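Local coordinates for type IV pilus biogenesis protein PilB (Streptococcus sanguinis, PDB 7B7P) that serves as a minor, bimodular type IV pilin with a direct role in adhesion, carrying a metal-binding von Willebrand factor A-like domain, at residues 32-37 against 137-142; 48-53 against 72-77; 198-203 against 242-247; 366-371 against 407-412. One frame throughout, in Å; residues are numbered along the deposited sequence.

How the contacts relate
Contact 1 lies within the six-stranded mixed sheet and contact 2 joins two loops leading into its strands; contacts 3 and 4 belong to the von Willebrand factor A-like part. Contact 1 is buried and rests on backbone bonds between parallel strands, a carboxylate-to-backbone bond and a ring stack; contact 2, partly buried, relies on one indole-to-carbonyl bond and on packing over the indole. They touch where Trp52 meets Ser32 and Phe34. Contacts 3 and 4 are buried, mainly apolar and without a hydrogen bond between their segments; they share a border, Met202 of helix 191-209 packing on Phe409 and Ile412. Contacts 1 and 3 lie on opposite sides of the chain's centre, their own centres 37 Å apart.

Contact 1: residues 32-37 against 137-142; sequences SIFILD and FSKVAK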
loop_
_atom_site.group_PDB
_atom_site.type_symbol
_atom_site.label_atom_id
_atom_site.label_comp_id
_atom_site.label_asym_id
_atom_site.label_seq_id
_atom_site.Cartn_x
_atom_site.Cartn_y
_atom_site.Cartn_z
ATOM N N SER A 32 6.634 9.024 16.711
ATOM C CA SER A 32 5.944 7.860 16.162
ATOM C C SER A 32 5.826 6.809 17.259
ATOM O O SER A 32 6.737 6.647 18.073
ATOM C CB SER A 32 6.668 7.277 14.940
ATOM O OG SER A 32 7.936 6.766 15.297
ATOM N N ILE A 33 4.699 6.111 17.281
ATOM C CA ILE A 33 4.362 5.168 18.341
ATOM C C ILE A 33 3.935 3.865 17.699
ATOM O O ILE A 33 3.120 3.868 16.771
ATOM C CB ILE A 33 3.212 5.674 19.244
ATOM C CG1 ILE A 33 3.551 7.006 19.894
ATOM C CG2 ILE A 33 2.872 4.620 20.303
ATOM C CD1 ILE A 33 4.389 6.842 21.108
ATOM N N PHE A 34 4.440 2.756 18.230
ATOM C CA PHE A 34 3.972 1.423 17.879
ATOM C C PHE A 34 3.535 0.730 19.158
ATOM O O PHE A 34 4.321 0.626 20.102
ATOM C CB PHE A 34 5.070 0.608 17.176
ATOM C CG PHE A 34 5.353 1.060 15.768
ATOM C CD1 PHE A 34 6.181 2.146 15.532
ATOM C CD2 PHE A 34 4.783 0.407 14.682
ATOM C CE1 PHE A 34 6.434 2.579 14.237
ATOM C CE2 PHE A 34 5.035 0.830 13.382
ATOM C CZ PHE A 34 5.860 1.914 13.162
ATOM N N ILE A 35 2.293 0.256 19.192
ATOM C CA ILE A 35 1.858 -0.633 20.265
ATOM C C ILE A 35 2.253 -2.060 19.900
ATOM O O ILE A 35 1.995 -2.524 18.781
ATOM C CB ILE A 35 0.345 -0.515 20.500
ATOM C CG1 ILE A 35 -0.029 0.914 20.888
ATOM C CG2 ILE A 35 -0.089 -1.442 21.614
ATOM C CD1 ILE A 35 -1.362 0.994 21.600
ATOM N N LEU A 36 2.872 -2.766 20.847
ATOM C CA LEU A 36 3.426 -4.093 20.606
ATOM C C LEU A 36 2.789 -5.131 21.519
ATOM O O LEU A 36 2.508 -4.854 22.687
ATOM C CB LEU A 36 4.934 -4.086 20.826
ATOM C CG LEU A 36 5.668 -2.918 20.171
ATOM C CD1 LEU A 36 7.145 -3.048 20.455
ATOM C CD2 LEU A 36 5.414 -2.873 18.669
ATOM N N ASP A 37 2.586 -6.342 20.989
ATOM C CA ASP A 37 2.229 -7.480 21.825
ATOM C C ASP A 37 3.499 -8.191 22.304
ATOM O O ASP A 37 4.622 -7.816 21.955
ATOM C CB ASP A 37 1.277 -8.431 21.087
ATOM C CG ASP A 37 1.889 -9.058 19.828
ATOM O OD1 ASP A 37 3.012 -9.602 19.890
ATOM O OD2 ASP A 37 1.222 -9.028 18.770
ATOM N N PHE A 137 0.712 3.378 15.502
ATOM C CA PHE A 137 0.478 2.137 14.782
ATOM C C PHE A 137 0.389 1.006 15.781
ATOM O O PHE A 137 0.942 1.083 16.881
ATOM C CB PHE A 137 1.597 1.842 13.780
ATOM C CG PHE A 137 1.979 3.024 12.950
ATOM C CD1 PHE A 137 1.275 3.339 11.804
ATOM C CD2 PHE A 137 3.029 3.842 13.326
ATOM C CE1 PHE A 137 1.623 4.441 11.034
ATOM C CE2 PHE A 137 3.382 4.945 12.562
ATOM C CZ PHE A 137 2.676 5.244 11.420
ATOM N N SER A 138 -0.317 -0.043 15.389
ATOM C CA SER A 138 -0.465 -1.215 16.229
ATOM C C SER A 138 0.170 -2.412 15.542
ATOM O O SER A 138 -0.066 -2.655 14.351
ATOM C CB SER A 138 -1.926 -1.502 16.533
ATOM O OG SER A 138 -2.042 -2.798 17.076
ATOM N N LYS A 139 0.986 -3.143 16.298
ATOM C CA LYS A 139 1.559 -4.411 15.876
ATOM C C LYS A 139 1.066 -5.535 16.773
ATOM O O LYS A 139 1.799 -6.477 17.065
ATOM C CB LYS A 139 3.083 -4.341 15.876
ATOM C CG LYS A 139 3.621 -3.522 14.732
ATOM C CD LYS A 139 5.107 -3.742 14.505
ATOM C CE LYS A 139 5.477 -3.409 13.068
ATOM N NZ LYS A 139 6.940 -3.345 12.859
ATOM N N VAL A 140 -0.173 -5.423 17.242
ATOM C CA VAL A 140 -0.780 -6.424 18.110
ATOM C C VAL A 140 -1.588 -7.356 17.214
ATOM O O VAL A 140 -2.675 -7.010 16.744
ATOM C CB VAL A 140 -1.640 -5.786 19.204
ATOM C CG1 VAL A 140 -2.036 -6.834 20.245
ATOM C CG2 VAL A 140 -0.883 -4.646 19.863
ATOM N N ALA A 141 -1.033 -8.540 16.961
ATOM C CA ALA A 141 -1.722 -9.554 16.181
ATOM C C ALA A 141 -2.792 -10.232 17.037
ATOM O O ALA A 141 -2.962 -9.926 18.226
ATOM C CB ALA A 141 -0.723 -10.586 15.648
ATOM N N LYS A 142 -3.541 -11.143 16.409
ATOM C CA LYS A 142 -4.447 -12.030 17.138
ATOM C C LYS A 142 -5.568 -11.275 17.839
ATOM O O LYS A 142 -6.070 -10.257 17.349
ATOM C CB LYS A 142 -3.686 -12.812 18.215
ATOM C CG LYS A 142 -3.682 -14.322 18.134
ATOM C CD LYS A 142 -3.286 -14.833 16.774
ATOM C CE LYS A 142 -2.641 -16.195 16.912
ATOM N NZ LYS A 142 -2.340 -16.778 15.587
#
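Two parallel neighbours of a mixed sheet, strand 32-36 and the edge strand 136-139, are joined here by alternating backbone bonds. Phe137 N donates to Ile33 O (2.8 Å), Ile35 N to Phe137 O, and Lys139 N to Ile35 O, so that Phe137 and Ile35 each bond through both N and O. Phe34 CA comes within 3.2 Å of Phe137 O as a CA-H...O contact. On one face of the sheet the rings of Phe34 and Phe137 form an offset stack, centroids 4.8 Å apart and planes at 30°; Phe137 CD2 lies over the rim of the Phe34 face, 3.4 Å from Phe34 CZ. Trp52 meets Phe34 edge-to-face, and Trp421 of helix 402-424 meets Phe137. Farther along this face Leu36 and Lys139 run side by side, Leu36 CD2 against Lys139 CB, while Lys139 NZ bonds to Pro426 O. On the opposite face, Ile35 CG2 packs on Val140 CG2 at 3.7 Å. Past the strand end Asp37 takes over: with CG between the backbone N and the carbonyl carbon (chi1 63°), it places OD2 to accept a hydrogen bond from Ala141 N (2.9 Å), and OD1 accepts from Ser39 N. Ser138 OG accepts from Val140 N, an ST turn. The result is a parallel strand pair at the margin of a mixed sheet, packed against the C-terminal part of the chain.

Contact 2: residues 48-53 against 72-77; sequences LTREWS and QKQDWD
Trp52 O accepts the indole N-H of Trp76 at 3.0 Å from NE1, with an N-H...O angle of 148°; the donor is tilted 34° from the carbonyl plane. This bond ties the end of a type II beta turn, Thr49 to Trp52, to the loop preceding strand 79-80. The turn's own Trp52 N to Thr49 O bond is weak. With CG anti to the carbonyl carbon (chi1 -71°), the Trp76 indole extends across to the turn, NE1 directed at Trp52 O and one face at Leu48. Leu48 CB makes a CH-pi contact there, 3.7 Å from the centroid of the six-membered ring, while CD2 sits above the centre of the whole ring system. At the edge, Thr49 O comes to 3.4 Å from CZ2 of Trp76, and Arg50 CA approaches the same carbon obliquely. Tyr67 and Trp69 also touch Trp76. Farther out, the close approach of the exposed Arg50 and Gln74 side chains is doubtful and not a hydrogen bond. The indole thus combines a polar and an apolar role: its N-H satisfies a main-chain carbonyl, and its face packs on Leu48, so one side chain joins two loops that lack regular secondary structure.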
loop_
_atom_site.group_PDB
_atom_site.type_symbol
_atom_site.label_atom_id
_atom_site.label_comp_id
_atom_site.label_asym_id
_atom_site.label_seq_id
_atom_site.Cartn_x
_atom_site.Cartn_y
_atom_site.Cartn_z
ATOM N N LEU A 48 14.850 -6.524 20.975
ATOM C CA LEU A 48 14.664 -5.104 20.727
ATOM C C LEU A 48 15.292 -4.719 19.393
ATOM O O LEU A 48 16.470 -4.993 19.142
ATOM C CB LEU A 48 15.261 -4.282 21.873
ATOM C CG LEU A 48 14.335 -3.847 23.021
ATOM C CD1 LEU A 48 13.389 -4.972 23.425
ATOM C CD2 LEU A 48 15.131 -3.355 24.227
ATOM N N THR A 49 14.480 -4.115 18.531
ATOM C CA THR A 49 14.929 -3.609 17.245
ATOM C C THR A 49 15.680 -2.301 17.453
ATOM O O THR A 49 15.215 -1.423 18.187
ATOM C CB THR A 49 13.725 -3.402 16.332
ATOM O OG1 THR A 49 12.919 -4.584 16.348
ATOM C CG2 THR A 49 14.164 -3.098 14.920
ATOM N N ARG A 50 16.842 -2.173 16.819
ATOM C CA ARG A 50 17.723 -1.052 17.118
ATOM C C ARG A 50 17.124 0.265 16.638
ATOM O O ARG A 50 16.394 0.315 15.648
ATOM C CB ARG A 50 19.096 -1.250 16.472
ATOM C CG ARG A 50 19.624 -2.680 16.453
ATOM C CD ARG A 50 20.470 -2.888 15.203
ATOM N NE ARG A 50 21.508 -1.859 15.119
ATOM C CZ ARG A 50 22.739 -1.986 15.604
ATOM N NH1 ARG A 50 23.107 -3.114 16.200
ATOM N NH2 ARG A 50 23.601 -0.983 15.484
ATOM N N GLU A 51 17.472 1.342 17.352
ATOM C CA GLU A 51 17.047 2.730 17.139
ATOM C C GLU A 51 15.589 2.982 17.517
ATOM O O GLU A 51 15.057 4.074 17.253
ATOM C CB GLU A 51 17.318 3.207 15.706
ATOM C CG GLU A 51 18.693 2.802 15.185
ATOM C CD GLU A 51 18.877 3.065 13.702
ATOM O OE1 GLU A 51 20.017 2.897 13.211
ATOM O OE2 GLU A 51 17.891 3.449 13.035
ATOM N N TRP A 52 14.936 2.016 18.154
ATOM C CA TRP A 52 13.620 2.205 18.744
ATOM C C TRP A 52 13.736 2.126 20.260
ATOM O O TRP A 52 14.323 1.177 20.796
ATOM C CB TRP A 52 12.634 1.161 18.217
ATOM C CG TRP A 52 12.299 1.415 16.793
ATOM C CD1 TRP A 52 12.870 0.831 15.703
ATOM C CD2 TRP A 52 11.338 2.357 16.290
ATOM N NE1 TRP A 52 12.317 1.341 14.553
ATOM C CE2 TRP A 52 11.377 2.282 14.886
ATOM C CE3 TRP A 52 10.443 3.247 16.893
ATOM C CZ2 TRP A 52 10.555 3.059 14.072
ATOM C CZ3 TRP A 52 9.626 4.021 16.083
ATOM C CH2 TRP A 52 9.687 3.921 14.688
ATOM N N SER A 53 13.198 3.132 20.941
ATOM C CA SER A 53 13.074 3.114 22.392
ATOM C C SER A 53 11.769 2.432 22.794
ATOM O O SER A 53 10.796 2.424 22.038
ATOM C CB SER A 53 13.134 4.535 22.938
ATOM O OG SER A 53 14.053 5.301 22.184
ATOM N N GLN A 72 24.820 7.035 20.476
ATOM C CA GLN A 72 26.255 7.244 20.621
ATOM C C GLN A 72 26.949 6.045 21.259
ATOM O O GLN A 72 28.096 5.747 20.908
ATOM C CB GLN A 72 26.527 8.524 21.411
ATOM C CG GLN A 72 26.380 9.802 20.578
ATOM C CD GLN A 72 27.706 10.293 20.005
ATOM O OE1 GLN A 72 28.507 10.920 20.707
ATOM N NE2 GLN A 72 27.937 10.021 18.720
ATOM N N LYS A 73 26.287 5.345 22.177
ATOM C CA LYS A 73 26.760 4.039 22.622
ATOM C C LYS A 73 26.067 2.891 21.895
ATOM O O LYS A 73 26.464 1.732 22.072
ATOM C CB LYS A 73 26.584 3.879 24.146
ATOM C CG LYS A 73 27.860 4.198 24.943
ATOM C CD LYS A 73 27.754 3.955 26.454
ATOM C CE LYS A 73 26.412 4.364 27.031
ATOM N NZ LYS A 73 26.167 5.832 26.939
ATOM N N GLN A 74 25.064 3.196 21.070
ATOM C CA GLN A 74 24.316 2.218 20.277
ATOM C C GLN A 74 23.828 1.054 21.142
ATOM O O GLN A 74 24.085 -0.123 20.868
ATOM C CB GLN A 74 25.147 1.722 19.088
ATOM C CG GLN A 74 25.295 2.745 17.962
ATOM C CD GLN A 74 24.371 2.473 16.791
ATOM O OE1 GLN A 74 24.124 1.319 16.436
ATOM N NE2 GLN A 74 23.861 3.539 16.175
ATOM N N ASP A 75 23.102 1.411 22.197
ATOM C CA ASP A 75 22.499 0.440 23.103
ATOM C C ASP A 75 21.295 1.101 23.777
ATOM O O ASP A 75 20.827 2.157 23.337
ATOM C CB ASP A 75 23.545 -0.078 24.106
ATOM C CG ASP A 75 23.110 -1.359 24.790
ATOM O OD1 ASP A 75 22.791 -2.334 24.076
ATOM O OD2 ASP A 75 23.079 -1.387 26.040
ATOM N N TRP A 76 20.796 0.481 24.850
ATOM C CA TRP A 76 19.626 0.962 25.568
ATOM C C TRP A 76 19.980 1.282 27.014
ATOM O O TRP A 76 20.762 0.566 27.655
ATOM C CB TRP A 76 18.485 -0.062 25.499
ATOM C CG TRP A 76 17.902 -0.143 24.123
ATOM C CD1 TRP A 76 17.098 0.781 23.518
ATOM C CD2 TRP A 76 18.118 -1.179 23.159
ATOM N NE1 TRP A 76 16.784 0.373 22.245
ATOM C CE2 TRP A 76 17.398 -0.828 22.000
ATOM C CE3 TRP A 76 18.843 -2.371 23.164
ATOM C CZ2 TRP A 76 17.381 -1.628 20.860
ATOM C CZ3 TRP A 76 18.826 -3.162 22.034
ATOM C CH2 TRP A 76 18.105 -2.785 20.896
ATOM N N ASP A 77 19.393 2.373 27.513
ATOM C CA ASP A 77 19.636 2.881 28.862
ATOM C C ASP A 77 18.493 2.437 29.770
ATOM O O ASP A 77 17.597 3.209 30.109
ATOM C CB ASP A 77 19.781 4.401 28.832
ATOM C CG ASP A 77 20.874 4.857 27.889
ATOM O OD1 ASP A 77 21.801 4.061 27.636
ATOM O OD2 ASP A 77 20.802 6.001 27.391
#

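Contact 3: residues 198-203 against 242-247; sequences KSVIMI and ATITKR
Ile244 makes the close part of this helix-helix contact, pointing from helix 238-245 at helix 191-209. Its CG2, anti to the backbone N, meets Ser199 OG at 3.5 Å and Val200 CG2 at 3.8 Å. Val200 and Ile244 interleave from opposing helices. On the other branch, Ile244 CD1 lies 3.7 Å from Ser199 OG. That hydroxyl is not left without a partner among apolar atoms: it bonds to Leu195 O, one turn back in its own helix. Packing slackens at Ile203, whose CG1 stands 4.4 Å from Ile244 CD1; Ile203 also touches Ile240 and Phe166. Toward the more exposed side, Val200 CG2 reaches Thr245 CG2 at 3.9 Å, the two side chains meeting nearly perpendicular, while Thr245 OG1 bonds to Ile241 O. Here helix 238-245 ends, and Lys246 is the first residue to leave helical geometry. Arg196 NH1 bonds to Ile244 O, linking the longer helix to this C-terminal end by a polar bond beside the apolar patch. Together with the contacts of Ser199 and Ile203 to strand 162-169, the arrangement is that of neighbouring helices flanking the central sheet of a von Willebrand factor A-like domain.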
loop_
_atom_site.group_PDB
_atom_site.type_symbol
_atom_site.label_atom_id
_atom_site.label_comp_id
_atom_site.label_asym_id
_atom_site.label_seq_id
_atom_site.Cartn_x
_atom_site.Cartn_y
_atom_site.Cartn_z
ATOM N N LYS A 198 -5.036 14.438 -12.805
ATOM C CA LYS A 198 -5.111 13.825 -11.480
ATOM C C LYS A 198 -3.871 13.007 -11.137
ATOM O O LYS A 198 -3.577 12.804 -9.948
ATOM C CB LYS A 198 -6.360 12.944 -11.364
ATOM C CG LYS A 198 -7.673 13.709 -11.361
ATOM C CD LYS A 198 -7.654 14.847 -10.341
ATOM C CE LYS A 198 -9.017 15.519 -10.227
ATOM N NZ LYS A 198 -8.919 16.807 -9.461
ATOM N N SER A 199 -3.134 12.525 -12.133
ATOM C CA SER A 199 -1.913 11.802 -11.802
ATOM C C SER A 199 -0.722 12.739 -11.601
ATOM O O SER A 199 0.181 12.413 -10.817
ATOM C CB SER A 199 -1.617 10.731 -12.866
ATOM O OG SER A 199 -1.362 11.286 -14.141
ATOM N N VAL A 200 -0.724 13.911 -12.243
ATOM C CA VAL A 200 0.217 14.970 -11.864
ATOM C C VAL A 200 0.086 15.285 -10.374
ATOM O O VAL A 200 1.082 15.336 -9.641
ATOM C CB VAL A 200 -0.002 16.224 -12.732
ATOM C CG1 VAL A 200 0.864 17.387 -12.229
ATOM C CG2 VAL A 200 0.324 15.931 -14.184
ATOM N N ILE A 201 -1.154 15.468 -9.898
ATOM C CA ILE A 201 -1.397 15.672 -8.466
ATOM C C ILE A 201 -0.843 14.506 -7.653
ATOM O O ILE A 201 -0.203 14.699 -6.610
ATOM C CB ILE A 201 -2.901 15.880 -8.205
ATOM C CG1 ILE A 201 -3.392 17.168 -8.874
ATOM C CG2 ILE A 201 -3.208 15.896 -6.709
ATOM C CD1 ILE A 201 -4.784 17.571 -8.452
ATOM N N MET A 202 -1.077 13.272 -8.120
ATOM C CA MET A 202 -0.656 12.093 -7.362
ATOM C C MET A 202 0.864 12.029 -7.235
ATOM O O MET A 202 1.391 11.592 -6.203
ATOM C CB MET A 202 -1.215 10.824 -8.029
ATOM C CG MET A 202 -0.546 9.525 -7.652
ATOM S SD MET A 202 -0.676 9.138 -5.894
ATOM C CE MET A 202 -1.082 7.385 -5.949
ATOM N N ILE A 203 1.583 12.483 -8.268
ATOM C CA ILE A 203 3.046 12.500 -8.226
ATOM C C ILE A 203 3.546 13.475 -7.156
ATOM O O ILE A 203 4.403 13.135 -6.330
ATOM C CB ILE A 203 3.615 12.855 -9.613
ATOM C CG1 ILE A 203 3.478 11.679 -10.584
ATOM C CG2 ILE A 203 5.077 13.300 -9.486
ATOM C CD1 ILE A 203 4.094 10.390 -10.101
ATOM N N ALA A 242 6.341 16.426 -17.021
ATOM C CA ALA A 242 6.441 16.795 -18.426
ATOM C C ALA A 242 5.919 15.678 -19.321
ATOM O O ALA A 242 5.192 15.938 -20.288
ATOM C CB ALA A 242 7.891 17.140 -18.774
ATOM N N THR A 243 6.278 14.427 -19.012
ATOM C CA THR A 243 5.794 13.296 -19.803
ATOM C C THR A 243 4.277 13.164 -19.722
ATOM O O THR A 243 3.597 13.010 -20.745
ATOM C CB THR A 243 6.445 11.995 -19.341
ATOM O OG1 THR A 243 7.817 12.229 -18.995
ATOM C CG2 THR A 243 6.362 10.953 -20.450
ATOM N N ILE A 244 3.729 13.209 -18.508
ATOM C CA ILE A 244 2.306 12.957 -18.340
ATOM C C ILE A 244 1.481 14.007 -19.057
ATOM O O ILE A 244 0.412 13.701 -19.606
ATOM C CB ILE A 244 1.965 12.885 -16.846
ATOM C CG1 ILE A 244 2.567 11.620 -16.247
ATOM C CG2 ILE A 244 0.449 12.979 -16.620
ATOM C CD1 ILE A 244 2.225 11.430 -14.809
ATOM N N THR A 245 1.966 15.252 -19.102
ATOM C CA THR A 245 1.158 16.307 -19.700
ATOM C C THR A 245 1.475 16.570 -21.169
ATOM O O THR A 245 0.636 17.154 -21.867
ATOM C CB THR A 245 1.291 17.588 -18.879
ATOM O OG1 THR A 245 2.628 17.695 -18.378
ATOM C CG2 THR A 245 0.328 17.541 -17.696
ATOM N N LYS A 246 2.636 16.138 -21.663
ATOM C CA LYS A 246 2.906 16.184 -23.101
ATOM C C LYS A 246 1.841 15.402 -23.864
ATOM O O LYS A 246 1.541 14.252 -23.526
ATOM C CB LYS A 246 4.295 15.608 -23.390
ATOM C CG LYS A 246 4.820 15.846 -24.801
ATOM C CD LYS A 246 6.361 15.901 -24.843
ATOM C CE LYS A 246 6.915 17.277 -24.395
ATOM N NZ LYS A 246 8.161 17.160 -23.560
ATOM N N ARG A 247 1.275 16.013 -24.905
ATOM C CA ARG A 247 0.067 15.460 -25.511
ATOM C C ARG A 247 0.324 14.602 -26.737
ATOM O O ARG A 247 -0.635 14.095 -27.330
ATOM C CB ARG A 247 -0.923 16.579 -25.850
ATOM C CG ARG A 247 -1.558 17.125 -24.589
ATOM C CD ARG A 247 -2.889 17.812 -24.798
ATOM N NE ARG A 247 -3.820 17.610 -23.677
ATOM C CZ ARG A 247 -3.548 17.764 -22.372
ATOM N NH1 ARG A 247 -2.337 18.132 -21.927
ATOM N NH2 ARG A 247 -4.521 17.541 -21.488
#

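Contact 4: residues 366-371 against 407-412; sequences NVIGFS and KTFSDI
Asn366, the first residue to meet helix 402-424, lays its amide alongside Ile412. Asn366 OD1 is 3.7 Å from Ile412 CG1, and Asn366 CB is 3.9 Å from Ile412 CD1; the two side chains run past one another head to tail. Val367 points away from the helix, and its side chain touches Tyr396 of strand 393-399. Ile368 returns to the helix and carries most of the packing. Its CG1, anti to the carbonyl carbon (chi1 -57°), reaches Thr408 CG2 at 3.8 Å, the side chains meeting tip to tip. Its CD1 touches three helix side chains: Thr408 CG2, Phe409 CE1 (3.7 Å) and Ile412 CD1 (4.0 Å). The Phe409 side chain stands roughly square to that of Ile368, and the methyl approaches its ring obliquely. Thr408 turns its methyl to the strand, while OG1 bonds to Ala404 O. The side chain of Ile368 is about 9 Å from that of Asp284, a magnesium-binding residue. Over residues 366-370 and 407-412 the strand and helix axes run nearly antiparallel (173°), 10.6 Å apart at closest approach. The strand pairs in parallel with strands 276-283 and 393-399, and Met202 of helix 191-209 packs against Phe409 and Ile412.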
loop_
_atom_site.group_PDB
_atom_site.type_symbol
_atom_site.label_atom_id
_atom_site.label_comp_id
_atom_site.label_asym_id
_atom_site.label_seq_id
_atom_site.Cartn_x
_atom_site.Cartn_y
_atom_site.Cartn_z
ATOM N N ASN A 366 -2.577 -2.076 -6.942
ATOM C CA ASN A 366 -3.811 -1.302 -6.900
ATOM C C ASN A 366 -4.394 -1.237 -8.306
ATOM O O ASN A 366 -3.692 -0.886 -9.260
ATOM C CB ASN A 366 -3.561 0.119 -6.374
ATOM C CG ASN A 366 -3.332 0.164 -4.861
ATOM O OD1 ASN A 366 -4.274 0.324 -4.087
ATOM N ND2 ASN A 366 -2.083 0.043 -4.447
ATOM N N VAL A 367 -5.663 -1.603 -8.434
ATOM C CA VAL A 367 -6.393 -1.490 -9.688
ATOM C C VAL A 367 -7.509 -0.468 -9.526
ATOM O O VAL A 367 -8.295 -0.535 -8.572
ATOM C CB VAL A 367 -6.950 -2.851 -10.128
ATOM C CG1 VAL A 367 -7.623 -2.736 -11.499
ATOM C CG2 VAL A 367 -5.828 -3.861 -10.149
ATOM N N ILE A 368 -7.589 0.455 -10.471
ATOM C CA ILE A 368 -8.584 1.512 -10.474
ATOM C C ILE A 368 -9.446 1.332 -11.708
ATOM O O ILE A 368 -8.969 1.521 -12.838
ATOM C CB ILE A 368 -7.941 2.902 -10.458
ATOM C CG1 ILE A 368 -7.016 3.055 -9.252
ATOM C CG2 ILE A 368 -9.008 3.988 -10.449
ATOM C CD1 ILE A 368 -6.111 4.275 -9.378
ATOM N N GLY A 369 -10.715 0.965 -11.495
ATOM C CA GLY A 369 -11.750 1.118 -12.508
ATOM C C GLY A 369 -12.205 2.568 -12.640
ATOM O O GLY A 369 -12.817 3.132 -11.729
ATOM N N PHE A 370 -11.913 3.191 -13.773
ATOM C CA PHE A 370 -12.160 4.608 -13.983
ATOM C C PHE A 370 -13.142 4.774 -15.151
ATOM O O PHE A 370 -12.751 4.909 -16.312
ATOM C CB PHE A 370 -10.833 5.329 -14.214
ATOM C CG PHE A 370 -10.973 6.819 -14.434
ATOM C CD1 PHE A 370 -11.574 7.622 -13.476
ATOM C CD2 PHE A 370 -10.492 7.406 -15.591
ATOM C CE1 PHE A 370 -11.708 8.991 -13.665
ATOM C CE2 PHE A 370 -10.619 8.782 -15.797
ATOM C CZ PHE A 370 -11.231 9.580 -14.821
ATOM N N SER A 371 -14.435 4.758 -14.834
ATOM C CA SER A 371 -15.471 4.983 -15.830
ATOM C C SER A 371 -16.763 5.345 -15.118
ATOM O O SER A 371 -17.050 4.815 -14.046
ATOM C CB SER A 371 -15.699 3.748 -16.706
ATOM O OG SER A 371 -16.670 4.014 -17.712
ATOM N N LYS A 407 -9.511 11.149 -4.939
ATOM C CA LYS A 407 -9.535 10.507 -3.631
ATOM C C LYS A 407 -8.817 9.153 -3.655
ATOM O O LYS A 407 -8.050 8.839 -2.733
ATOM C CB LYS A 407 -10.974 10.350 -3.136
ATOM C CG LYS A 407 -11.048 9.748 -1.729
ATOM C CD LYS A 407 -12.401 9.115 -1.441
ATOM C CE LYS A 407 -12.647 8.967 0.067
ATOM N NZ LYS A 407 -14.091 8.712 0.421
ATOM N N THR A 408 -9.065 8.334 -4.689
ATOM C CA THR A 408 -8.381 7.044 -4.805
ATOM C C THR A 408 -6.867 7.224 -4.872
ATOM O O THR A 408 -6.114 6.492 -4.212
ATOM C CB THR A 408 -8.870 6.286 -6.044
ATOM O OG1 THR A 408 -10.283 6.071 -5.955
ATOM C CG2 THR A 408 -8.160 4.940 -6.152
ATOM N N PHE A 409 -6.400 8.199 -5.656
ATOM C CA PHE A 409 -4.968 8.476 -5.695
ATOM C C PHE A 409 -4.444 8.860 -4.309
ATOM O O PHE A 409 -3.443 8.305 -3.836
ATOM C CB PHE A 409 -4.680 9.554 -6.738
ATOM C CG PHE A 409 -4.532 9.011 -8.141
ATOM C CD1 PHE A 409 -4.072 7.707 -8.351
ATOM C CD2 PHE A 409 -4.831 9.792 -9.249
ATOM C CE1 PHE A 409 -3.924 7.199 -9.642
ATOM C CE2 PHE A 409 -4.684 9.300 -10.527
ATOM C CZ PHE A 409 -4.229 7.992 -10.728
ATOM N N SER A 410 -5.149 9.763 -3.613
ATOM C CA SER A 410 -4.698 10.198 -2.289
ATOM C C SER A 410 -4.660 9.030 -1.311
ATOM O O SER A 410 -3.701 8.866 -0.548
ATOM C CB SER A 410 -5.612 11.309 -1.763
ATOM O OG SER A 410 -5.735 11.242 -0.343
ATOM N N ASP A 411 -5.699 8.200 -1.321
ATOM C CA ASP A 411 -5.719 7.024 -0.461
ATOM C C ASP A 411 -4.545 6.093 -0.757
ATOM O O ASP A 411 -3.975 5.497 0.164
ATOM C CB ASP A 411 -7.053 6.284 -0.619
ATOM C CG ASP A 411 -8.241 7.069 -0.038
ATOM O OD1 ASP A 411 -8.036 7.858 0.919
ATOM O OD2 ASP A 411 -9.382 6.898 -0.528
ATOM N N ILE A 412 -4.166 5.954 -2.034
ATOM C CA ILE A 412 -3.053 5.067 -2.363
ATOM C C ILE A 412 -1.750 5.637 -1.815
ATOM O O ILE A 412 -0.939 4.907 -1.230
ATOM C CB ILE A 412 -2.984 4.818 -3.887
ATOM C CG1 ILE A 412 -4.169 3.966 -4.343
ATOM C CG2 ILE A 412 -1.682 4.124 -4.272
ATOM C CD1 ILE A 412 -4.338 3.908 -5.846
#